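Local coordinates for protein possible TctC subunit of the Tripartite Tricarboxylate Transport(TTT) Family (Rhodopseudomonas palustris, PDB 6HKE) that binds malate and probably serves as the periplasmic substrate-binding subunit of a tripartite tricarboxylate transporter that takes up C4-dicarboxylates, at residues L114-K119 against D187-Q192; K124-F129 against A207-A212; N141-G146 against V169-T174. The protein carries 2 engineered substitutions. All blocks are in the same frame, centred on the assembly; numbering follows the deposited sequence.

Contact 1: residues L114-K119 against D187-Q192. With MLT (D-malate), chain D; LMR ((2S)-2-hydroxybutanedioic acid), chain E.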
loop_
_atom_site.group_PDB
_atom_site.type_symbol
_atom_site.label_atom_id
_atom_site.label_comp_id
_atom_site.label_asym_id
_atom_site.label_seq_id
_atom_site.Cartn_x
_atom_site.Cartn_y
_atom_site.Cartn_z
ATOM N N LEU A 114 5.092 2.327 -8.567
ATOM C CA LEU A 114 6.043 2.187 -9.689
ATOM C C LEU A 114 5.789 0.868 -10.409
ATOM O O LEU A 114 5.580 -0.146 -9.726
ATOM C CB LEU A 114 7.457 2.175 -9.113
ATOM C CG LEU A 114 7.981 3.536 -8.683
ATOM C CD1 LEU A 114 9.256 3.398 -7.880
ATOM C CD2 LEU A 114 8.234 4.397 -9.907
ATOM N N LEU A 115 5.891 0.879 -11.736
ATOM C CA LEU A 115 5.949 -0.355 -12.550
ATOM C C LEU A 115 7.403 -0.815 -12.576
ATOM O O LEU A 115 8.211 -0.075 -13.116
ATOM C CB LEU A 115 5.421 -0.040 -13.945
ATOM C CG LEU A 115 5.584 -1.158 -14.956
ATOM C CD1 LEU A 115 4.927 -2.439 -14.458
ATOM C CD2 LEU A 115 5.023 -0.729 -16.296
ATOM N N LEU A 116 7.726 -1.927 -11.913
ATOM C CA LEU A 116 9.099 -2.490 -11.858
ATOM C C LEU A 116 9.156 -3.721 -12.748
ATOM O O LEU A 116 8.121 -4.367 -12.933
ATOM C CB LEU A 116 9.459 -2.932 -10.448
ATOM C CG LEU A 116 9.215 -1.939 -9.332
ATOM C CD1 LEU A 116 9.733 -2.541 -8.043
ATOM C CD2 LEU A 116 9.875 -0.596 -9.623
ATOM N N ALA A 117 10.334 -4.068 -13.233
ATOM C CA ALA A 117 10.545 -5.379 -13.872
ATOM C C ALA A 117 11.883 -5.928 -13.422
ATOM O O ALA A 117 12.728 -5.152 -12.900
ATOM C CB ALA A 117 10.468 -5.258 -15.371
ATOM N N ARG A 118 12.046 -7.231 -13.637
ATOM C CA ARG A 118 13.350 -7.920 -13.518
ATOM C C ARG A 118 14.379 -7.177 -14.388
ATOM O O ARG A 118 13.984 -6.678 -15.471
ATOM C CB ARG A 118 13.170 -9.396 -13.879
ATOM C CG ARG A 118 12.573 -9.666 -15.252
ATOM C CD ARG A 118 12.596 -11.172 -15.453
ATOM N NE ARG A 118 12.290 -11.564 -16.814
ATOM C CZ ARG A 118 13.167 -11.581 -17.805
ATOM N NH1 ARG A 118 14.424 -11.222 -17.597
ATOM N NH2 ARG A 118 12.774 -11.947 -19.012
ATOM N N LYS A 119 15.612 -7.068 -13.871
ATOM C CA LYS A 119 16.800 -6.371 -14.445
ATOM C C LYS A 119 16.875 -6.515 -15.974
ATOM O O LYS A 119 17.092 -5.501 -16.664
ATOM C CB LYS A 119 18.083 -6.991 -13.877
ATOM C CG LYS A 119 18.809 -6.218 -12.784
ATOM C CD LYS A 119 19.987 -7.015 -12.211
ATOM C CE LYS A 119 21.243 -6.196 -11.981
ATOM N NZ LYS A 119 21.875 -6.497 -10.673
ATOM N N ASP A 187 8.266 -11.361 -13.802
ATOM C CA ASP A 187 8.616 -10.456 -14.926
ATOM C C ASP A 187 8.372 -9.006 -14.520
ATOM O O ASP A 187 9.310 -8.198 -14.616
ATOM C CB ASP A 187 7.875 -10.894 -16.182
ATOM C CG ASP A 187 8.399 -12.251 -16.624
ATOM O OD1 ASP A 187 9.584 -12.311 -16.994
ATOM O OD2 ASP A 187 7.664 -13.243 -16.481
ATOM N N TYR A 188 7.175 -8.677 -14.051
ATOM C CA TYR A 188 6.927 -7.312 -13.542
ATOM C C TYR A 188 5.935 -7.317 -12.386
ATOM O O TYR A 188 5.390 -8.353 -11.978
ATOM C CB TYR A 188 6.539 -6.375 -14.681
ATOM C CG TYR A 188 5.209 -6.604 -15.345
ATOM C CD1 TYR A 188 5.095 -7.496 -16.393
ATOM C CD2 TYR A 188 4.102 -5.835 -15.014
ATOM C CE1 TYR A 188 3.902 -7.648 -17.075
ATOM C CE2 TYR A 188 2.898 -5.990 -15.678
ATOM C CZ TYR A 188 2.800 -6.896 -16.717
ATOM O OH TYR A 188 1.620 -7.075 -17.381
ATOM N N MET A 189 5.756 -6.116 -11.857
ATOM C CA MET A 189 5.148 -5.847 -10.547
ATOM C C MET A 189 4.867 -4.348 -10.507
ATOM O O MET A 189 5.722 -3.568 -11.005
ATOM C CB MET A 189 6.174 -6.236 -9.484
ATOM C CG MET A 189 5.623 -6.553 -8.133
ATOM S SD MET A 189 7.064 -7.024 -7.152
ATOM C CE MET A 189 7.348 -5.529 -6.215
ATOM N N CYS A 190 3.707 -3.959 -9.990
ATOM C CA CYS A 190 3.458 -2.564 -9.567
ATOM C C CYS A 190 3.669 -2.551 -8.068
ATOM O O CYS A 190 3.063 -3.408 -7.422
ATOM C CB CYS A 190 2.076 -2.101 -9.983
ATOM S SG CYS A 190 1.909 -2.128 -11.784
ATOM N N ASP A 191 4.585 -1.712 -7.570
ATOM C CA ASP A 191 4.904 -1.694 -6.121
ATOM C C ASP A 191 4.918 -0.252 -5.590
ATOM O O ASP A 191 5.178 0.680 -6.335
ATOM C CB ASP A 191 6.192 -2.471 -5.867
ATOM C CG ASP A 191 6.383 -2.975 -4.439
ATOM O OD1 ASP A 191 5.439 -2.861 -3.633
ATOM O OD2 ASP A 191 7.498 -3.475 -4.138
ATOM N N GLN A 192 4.618 -0.118 -4.308
ATOM C CA GLN A 192 4.792 1.112 -3.511
ATOM C C GLN A 192 6.280 1.502 -3.491
ATOM O O GLN A 192 7.161 0.627 -3.346
ATOM C CB GLN A 192 4.182 0.859 -2.130
ATOM C CG GLN A 192 2.660 0.843 -2.170
ATOM C CD GLN A 192 2.054 0.125 -0.999
ATOM O OE1 GLN A 192 1.697 0.752 -0.003
ATOM N NE2 GLN A 192 1.983 -1.199 -1.100
HETATM C C1 MLT D . 0.274 -4.461 -1.184
HETATM O O1 MLT D . -0.868 -3.954 -1.116
HETATM O O2 MLT D . 0.760 -4.783 -2.292
HETATM C C2 MLT D . 1.030 -4.712 0.101
HETATM O O3 MLT D . 1.126 -3.606 1.021
HETATM C C3 MLT D . 2.468 -5.054 -0.154
HETATM C C4 MLT D . 3.014 -5.312 1.226
HETATM O O4 MLT D . 2.867 -4.447 2.131
HETATM O O5 MLT D . 3.561 -6.422 1.392
HETATM C C1 LMR E . 0.442 -4.452 -1.461
HETATM O O1A LMR E . -0.680 -4.465 -0.930
HETATM O O1B LMR E . 0.642 -4.484 -2.704
HETATM C C2 LMR E . 1.662 -4.370 -0.530
HETATM O O2 LMR E . 1.595 -3.331 0.440
HETATM C C3 LMR E . 1.912 -5.674 0.233
HETATM C C4 LMR E . 2.940 -5.368 1.308
HETATM O O4A LMR E . 4.054 -5.917 1.216
HETATM O O4B LMR E . 2.639 -4.548 2.210
#

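Contact 2: residues K124-F129 against A207-A212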
loop_
_atom_site.group_PDB
_atom_site.type_symbol
_atom_site.label_atom_id
_atom_site.label_comp_id
_atom_site.label_asym_id
_atom_site.label_seq_id
_atom_site.Cartn_x
_atom_site.Cartn_y
_atom_site.Cartn_z
ATOM N N LYS A 124 12.730 -1.593 -23.113
ATOM C CA LYS A 124 13.585 -0.517 -22.546
ATOM C C LYS A 124 12.710 0.669 -22.131
ATOM O O LYS A 124 13.171 1.456 -21.285
ATOM C CB LYS A 124 14.687 -0.162 -23.547
ATOM C CG LYS A 124 15.689 -1.287 -23.770
ATOM C CD LYS A 124 16.956 -0.867 -24.489
ATOM C CE LYS A 124 17.335 -1.799 -25.623
ATOM N NZ LYS A 124 16.372 -1.720 -26.749
ATOM N N ASP A 125 11.484 0.763 -22.659
ATOM C CA ASP A 125 10.507 1.813 -22.279
ATOM C C ASP A 125 9.090 1.236 -22.366
ATOM O O ASP A 125 8.957 0.031 -22.679
ATOM C CB ASP A 125 10.708 3.066 -23.133
ATOM C CG ASP A 125 10.509 2.819 -24.612
ATOM O OD1 ASP A 125 9.499 2.183 -24.975
ATOM O OD2 ASP A 125 11.367 3.257 -25.389
ATOM N N LEU A 126 8.077 2.068 -22.102
ATOM C CA LEU A 126 6.672 1.624 -21.910
ATOM C C LEU A 126 6.047 1.226 -23.254
ATOM O O LEU A 126 5.213 0.281 -23.266
ATOM C CB LEU A 126 5.877 2.738 -21.235
ATOM C CG LEU A 126 4.502 2.299 -20.733
ATOM C CD1 LEU A 126 4.637 1.434 -19.483
ATOM C CD2 LEU A 126 3.610 3.495 -20.464
ATOM N N SER A 127 6.415 1.933 -24.333
ATOM C CA SER A 127 6.141 1.555 -25.744
ATOM C C SER A 127 6.475 0.075 -25.966
ATOM O O SER A 127 5.558 -0.711 -26.213
ATOM C CB SER A 127 6.923 2.428 -26.699
ATOM O OG SER A 127 6.357 3.724 -26.761
ATOM N N GLU A 128 7.756 -0.275 -25.897
ATOM C CA GLU A 128 8.264 -1.663 -26.080
ATOM C C GLU A 128 7.597 -2.594 -25.062
ATOM O O GLU A 128 7.342 -3.762 -25.400
ATOM C CB GLU A 128 9.781 -1.728 -25.884
ATOM C CG GLU A 128 10.586 -1.019 -26.963
ATOM C CD GLU A 128 12.090 -1.056 -26.726
ATOM O OE1 GLU A 128 12.514 -1.614 -25.685
ATOM O OE2 GLU A 128 12.842 -0.515 -27.577
ATOM N N PHE A 129 7.359 -2.102 -23.846
ATOM C CA PHE A 129 6.820 -2.913 -22.729
ATOM C C PHE A 129 5.435 -3.460 -23.100
ATOM O O PHE A 129 5.205 -4.657 -22.879
ATOM C CB PHE A 129 6.799 -2.103 -21.437
ATOM C CG PHE A 129 6.180 -2.848 -20.289
ATOM C CD1 PHE A 129 4.804 -2.968 -20.187
ATOM C CD2 PHE A 129 6.974 -3.465 -19.335
ATOM C CE1 PHE A 129 4.238 -3.670 -19.140
ATOM C CE2 PHE A 129 6.400 -4.160 -18.283
ATOM C CZ PHE A 129 5.036 -4.266 -18.192
ATOM N N ALA A 207 12.560 0.333 -12.867
ATOM C CA ALA A 207 11.244 0.998 -12.969
ATOM C C ALA A 207 11.045 1.400 -14.428
ATOM O O ALA A 207 12.012 1.828 -15.020
ATOM C CB ALA A 207 11.211 2.212 -12.075
ATOM N N TYR A 208 9.852 1.228 -14.991
ATOM C CA TYR A 208 9.490 1.785 -16.313
ATOM C C TYR A 208 8.824 3.142 -16.095
ATOM O O TYR A 208 9.311 4.123 -16.657
ATOM C CB TYR A 208 8.631 0.791 -17.088
ATOM C CG TYR A 208 9.434 -0.338 -17.679
ATOM C CD1 TYR A 208 9.993 -0.213 -18.937
ATOM C CD2 TYR A 208 9.665 -1.511 -16.978
ATOM C CE1 TYR A 208 10.730 -1.240 -19.500
ATOM C CE2 TYR A 208 10.411 -2.543 -17.523
ATOM C CZ TYR A 208 10.952 -2.406 -18.790
ATOM O OH TYR A 208 11.685 -3.415 -19.356
ATOM N N VAL A 209 7.780 3.206 -15.263
ATOM C CA VAL A 209 7.044 4.479 -15.017
ATOM C C VAL A 209 6.647 4.563 -13.544
ATOM O O VAL A 209 6.713 3.552 -12.842
ATOM C CB VAL A 209 5.840 4.640 -15.960
ATOM C CG1 VAL A 209 6.309 4.851 -17.384
ATOM C CG2 VAL A 209 4.873 3.471 -15.887
ATOM N N ILE A 210 6.353 5.780 -13.098
ATOM C CA ILE A 210 5.750 6.083 -11.772
ATOM C C ILE A 210 4.302 6.489 -12.053
ATOM O O ILE A 210 4.080 7.236 -13.024
ATOM C CB ILE A 210 6.580 7.150 -11.028
ATOM C CG1 ILE A 210 6.068 7.387 -9.607
ATOM C CG2 ILE A 210 6.658 8.446 -11.813
ATOM C CD1 ILE A 210 7.021 8.221 -8.760
ATOM N N ALA A 211 3.354 5.919 -11.317
ATOM C CA ALA A 211 1.907 6.134 -11.515
ATOM C C ALA A 211 1.498 7.390 -10.750
ATOM O O ALA A 211 0.735 7.271 -9.768
ATOM C CB ALA A 211 1.131 4.929 -11.070
ATOM N N ALA A 212 2.011 8.532 -11.200
ATOM C CA ALA A 212 1.887 9.855 -10.545
ATOM C C ALA A 212 1.829 10.931 -11.624
ATOM O O ALA A 212 2.238 10.639 -12.775
ATOM C CB ALA A 212 3.053 10.090 -9.608
#

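Contact 3: residues N141-G146 against V169-T174. With LMR ((2S)-2-hydroxybutanedioic acid), chain E; MLT (D-malate), chain D.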
loop_
_atom_site.group_PDB
_atom_site.type_symbol
_atom_site.label_atom_id
_atom_site.label_comp_id
_atom_site.label_asym_id
_atom_site.label_seq_id
_atom_site.Cartn_x
_atom_site.Cartn_y
_atom_site.Cartn_z
ATOM N N ASN A 141 4.693 -13.673 -16.074
ATOM C CA ASN A 141 4.223 -13.744 -14.671
ATOM C C ASN A 141 4.309 -12.345 -14.063
ATOM O O ASN A 141 5.421 -11.772 -14.018
ATOM C CB ASN A 141 5.053 -14.727 -13.840
ATOM C CG ASN A 141 5.005 -16.150 -14.353
ATOM O OD1 ASN A 141 6.029 -16.815 -14.406
ATOM N ND2 ASN A 141 3.832 -16.623 -14.731
ATOM N N VAL A 142 3.170 -11.820 -13.622
ATOM C CA VAL A 142 3.069 -10.532 -12.886
ATOM C C VAL A 142 2.897 -10.875 -11.411
ATOM O O VAL A 142 2.049 -11.694 -11.081
ATOM C CB VAL A 142 1.920 -9.658 -13.412
ATOM C CG1 VAL A 142 1.911 -8.287 -12.761
ATOM C CG2 VAL A 142 1.994 -9.523 -14.914
ATOM N N ALA A 143 3.711 -10.283 -10.564
ATOM C CA ALA A 143 3.670 -10.504 -9.105
ATOM C C ALA A 143 2.676 -9.520 -8.482
ATOM O O ALA A 143 2.658 -8.341 -8.877
ATOM C CB ALA A 143 5.059 -10.367 -8.534
ATOM N N HIS A 144 1.877 -9.996 -7.530
ATOM C CA HIS A 144 1.032 -9.154 -6.639
ATOM C C HIS A 144 0.930 -9.864 -5.286
ATOM O O HIS A 144 1.365 -11.033 -5.208
ATOM C CB HIS A 144 -0.323 -8.891 -7.294
ATOM C CG HIS A 144 -1.097 -10.130 -7.574
ATOM N ND1 HIS A 144 -1.830 -10.769 -6.600
ATOM C CD2 HIS A 144 -1.263 -10.846 -8.710
ATOM C CE1 HIS A 144 -2.433 -11.829 -7.115
ATOM N NE2 HIS A 144 -2.099 -11.904 -8.421
ATOM N N ALA A 145 0.390 -9.185 -4.272
ATOM C CA ALA A 145 0.145 -9.709 -2.912
ATOM C C ALA A 145 -1.354 -9.959 -2.661
ATOM O O ALA A 145 -1.793 -9.843 -1.492
ATOM C CB ALA A 145 0.721 -8.741 -1.916
ATOM N N GLY A 146 -2.119 -10.355 -3.683
ATOM C CA GLY A 146 -3.531 -10.775 -3.545
ATOM C C GLY A 146 -4.526 -9.687 -3.932
ATOM O O GLY A 146 -4.132 -8.495 -4.031
ATOM N N VAL A 169 0.822 -13.977 -10.253
ATOM C CA VAL A 169 1.413 -14.900 -9.240
ATOM C C VAL A 169 1.235 -14.202 -7.895
ATOM O O VAL A 169 1.774 -13.113 -7.678
ATOM C CB VAL A 169 2.887 -15.233 -9.560
ATOM C CG1 VAL A 169 3.487 -16.238 -8.595
ATOM C CG2 VAL A 169 3.057 -15.751 -10.974
ATOM N N PRO A 170 0.437 -14.784 -6.973
ATOM C CA PRO A 170 0.159 -14.155 -5.688
ATOM C C PRO A 170 1.271 -14.422 -4.666
ATOM O O PRO A 170 1.720 -15.556 -4.555
ATOM C CB PRO A 170 -1.164 -14.825 -5.273
ATOM C CG PRO A 170 -1.082 -16.218 -5.847
ATOM C CD PRO A 170 -0.238 -16.089 -7.103
ATOM N N PHE A 171 1.652 -13.385 -3.917
ATOM C CA PHE A 171 2.672 -13.447 -2.841
ATOM C C PHE A 171 2.010 -13.047 -1.521
ATOM O O PHE A 171 0.901 -12.524 -1.542
ATOM C CB PHE A 171 3.876 -12.561 -3.190
ATOM C CG PHE A 171 4.766 -13.134 -4.264
ATOM C CD1 PHE A 171 4.447 -12.985 -5.603
ATOM C CD2 PHE A 171 5.883 -13.887 -3.928
ATOM C CE1 PHE A 171 5.257 -13.540 -6.582
ATOM C CE2 PHE A 171 6.683 -14.449 -4.904
ATOM C CZ PHE A 171 6.363 -14.287 -6.229
ATOM N N SER A 172 2.679 -13.326 -0.405
ATOM C CA SER A 172 2.279 -12.950 0.976
ATOM C C SER A 172 2.498 -11.447 1.208
ATOM O O SER A 172 2.050 -10.952 2.267
ATOM C CB SER A 172 3.048 -13.769 1.999
ATOM O OG SER A 172 4.455 -13.686 1.785
ATOM N N GLY A 173 3.223 -10.779 0.304
ATOM C CA GLY A 173 3.475 -9.324 0.309
ATOM C C GLY A 173 4.360 -8.932 -0.858
ATOM O O GLY A 173 4.813 -9.839 -1.594
ATOM N N THR A 174 4.644 -7.643 -1.046
ATOM C CA THR A 174 5.583 -7.195 -2.116
ATOM C C THR A 174 7.017 -7.258 -1.591
ATOM O O THR A 174 7.946 -7.108 -2.415
ATOM C CB THR A 174 5.236 -5.825 -2.692
ATOM O OG1 THR A 174 5.285 -4.921 -1.587
ATOM C CG2 THR A 174 3.901 -5.843 -3.407
HETATM C C1 LMR E . 0.442 -4.452 -1.461
HETATM O O1A LMR E . -0.680 -4.465 -0.930
HETATM O O1B LMR E . 0.642 -4.484 -2.704
HETATM C C2 LMR E . 1.662 -4.370 -0.530
HETATM O O2 LMR E . 1.595 -3.331 0.440
HETATM C C3 LMR E . 1.912 -5.674 0.233
HETATM C C4 LMR E . 2.940 -5.368 1.308
HETATM O O4A LMR E . 4.054 -5.917 1.216
HETATM O O4B LMR E . 2.639 -4.548 2.210
HETATM C C1 MLT D . 0.274 -4.461 -1.184
HETATM O O1 MLT D . -0.868 -3.954 -1.116
HETATM O O2 MLT D . 0.760 -4.783 -2.292
HETATM C C2 MLT D . 1.030 -4.712 0.101
HETATM O O3 MLT D . 1.126 -3.606 1.021
HETATM C C3 MLT D . 2.468 -5.054 -0.154
HETATM C C4 MLT D . 3.014 -5.312 1.226
HETATM O O4 MLT D . 2.867 -4.447 2.131
HETATM O O5 MLT D . 3.561 -6.422 1.392
#

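Contact 1: residues L114-K119 against D187-Q192
R118 and D187 form a salt bridge at the end of two antiparallel strands. R118 NE donates to D187 OD1 at 2.8 Å in a nearly straight bond (N-H...O angle 167°). The carboxylate oxygen lies in the guanidinium plane, at its edge, although the two planes are turned 65° from each other. The arginine chain is extended from CG to NE and runs alongside the aspartate, with R118 CG 3.6 Å from D187 O. That oxygen also accepts R118 N. With an alanine at R118, D187 OD1 would probably lose its charged mate, and the flank of the aspartate would be uncovered. D187 OD2 has its own partner, N141 N. Further in, L114 pairs with D191 and L116 with M189, each through two backbone bonds. L115 CD1 touches Y188 CD2 at 3.5 Å and C190 SG at 4.0 Å. CG of L115 is anti to its backbone N (chi1 172°), which carries the branch across to the tyrosine. Helix 150-162 covers this face, and Y188 OH bonds N159 there. On the other face L116 CD1 meets M189 CE at 4.2 Å under helix 174-182. D191 OD1 and OD2 are hydrogen-bonded to T174 OG1 and N195 ND2. Beyond it, Q192 NE2 donates to O2 of (S)-malate at 2.7 Å. This is a central strand pair of an alpha/beta domain in a periplasmic binding protein, with the ligand at one strand end.

Contact 2: residues K124-F129 against A207-A212
Y208 is wedged against the start of helix 126-136, with the edge of F129 directed at its ring face. The pair is edge-to-face. The ring centroids of F129 and Y208 are 5.2 Å apart and the planes are inclined at 58°. F129 CD2 stands over the centre of the Y208 ring, 4.0 Å from Y208 CE2. With chi1 at 176°, F129 CG lies across from the backbone N, and the ring swings toward the tyrosine. At the Y208 ring edge lies backbone, with D125 N in the ring plane, 3.8 Å from Y208 CE1. D125 is the N-cap, and its OD1 accepts E128 N at 3.2 Å, nearly along the C-O axis. E128 OE1 in turn accepts K124 N at 2.6 Å, tying the residues before the helix to its first turn. The helix thus packs by its N-terminal end against strand 205-210 of the mixed sheet, where the chain turns a corner at Y208. Next to the aromatic pair, L126 CD1 meets V209 CG2 at 4.1 Å, the two side chains crossing at about a right angle. F121 and P123 also touch Y208, and L126 reaches L115 of strand 102-118. F129 makes a second edge-to-face pair with Y188.

Contact 3: residues N141-G146 against V169-T174
Strands 141-144 and 167-170 run parallel, with V169 N bonded to V142 O, H144 N to V169 O, and F171 N to H144 O. The H144 ring lies over the other strand. P170 CA sits over the face of the H144 imidazole, 4.1 Å from its centroid, as a CH-pi contact, and P170 CB is 3.7 Å from H144 CE1. With chi1 at 60°, H144 CG stands between the backbone N and the carbonyl carbon, and the ring folds over P170. The ring is also held at its edge, where H144 ND1 accepts G146 N in the ring plane at 3.0 Å. Y152 meets the same ring edge-to-face. The two strands belong to a beta-alpha-beta unit whose crossover is helix 150-162. The loops at their C-terminal ends form one wall of the malate pocket. There A145 CB packs on G173 CA at 3.6 Å. G173 is the N-cap of helix 174-182, and a CB on it would probably clash with O5 of D-malate. T174 N donates to O5 of D-malate at 2.9 Å, and likewise to O4A of (S)-malate, modelled in the same site. Back along the strands, A143 CB touches F171 CE1 at 3.7 Å, and N141 CB meets V169 CG2 at 3.6 Å.

How the contacts relate
All three contacts involve one mixed sheet. Strand 188-192 joins contact 1 to contact 3: D187 N lies 2.9 Å from N141 O, and A143 N lies 2.9 Å from Y188 O. Strand 102-118 joins contact 1 to contact 2, with L115 O 2.8 Å from Y208 N. The centres of contacts 1 and 2 are about 10 Å apart, and those of contacts 1 and 3 about 11 Å. Contacts 2 and 3 do not touch, their nearest atoms being about 7 Å apart. Contacts 1 and 3 both reach malate, through Q192 and T174. Contact 2 lies away from the pocket. In sequence, contact 3 is nested within the loops closed by the other two.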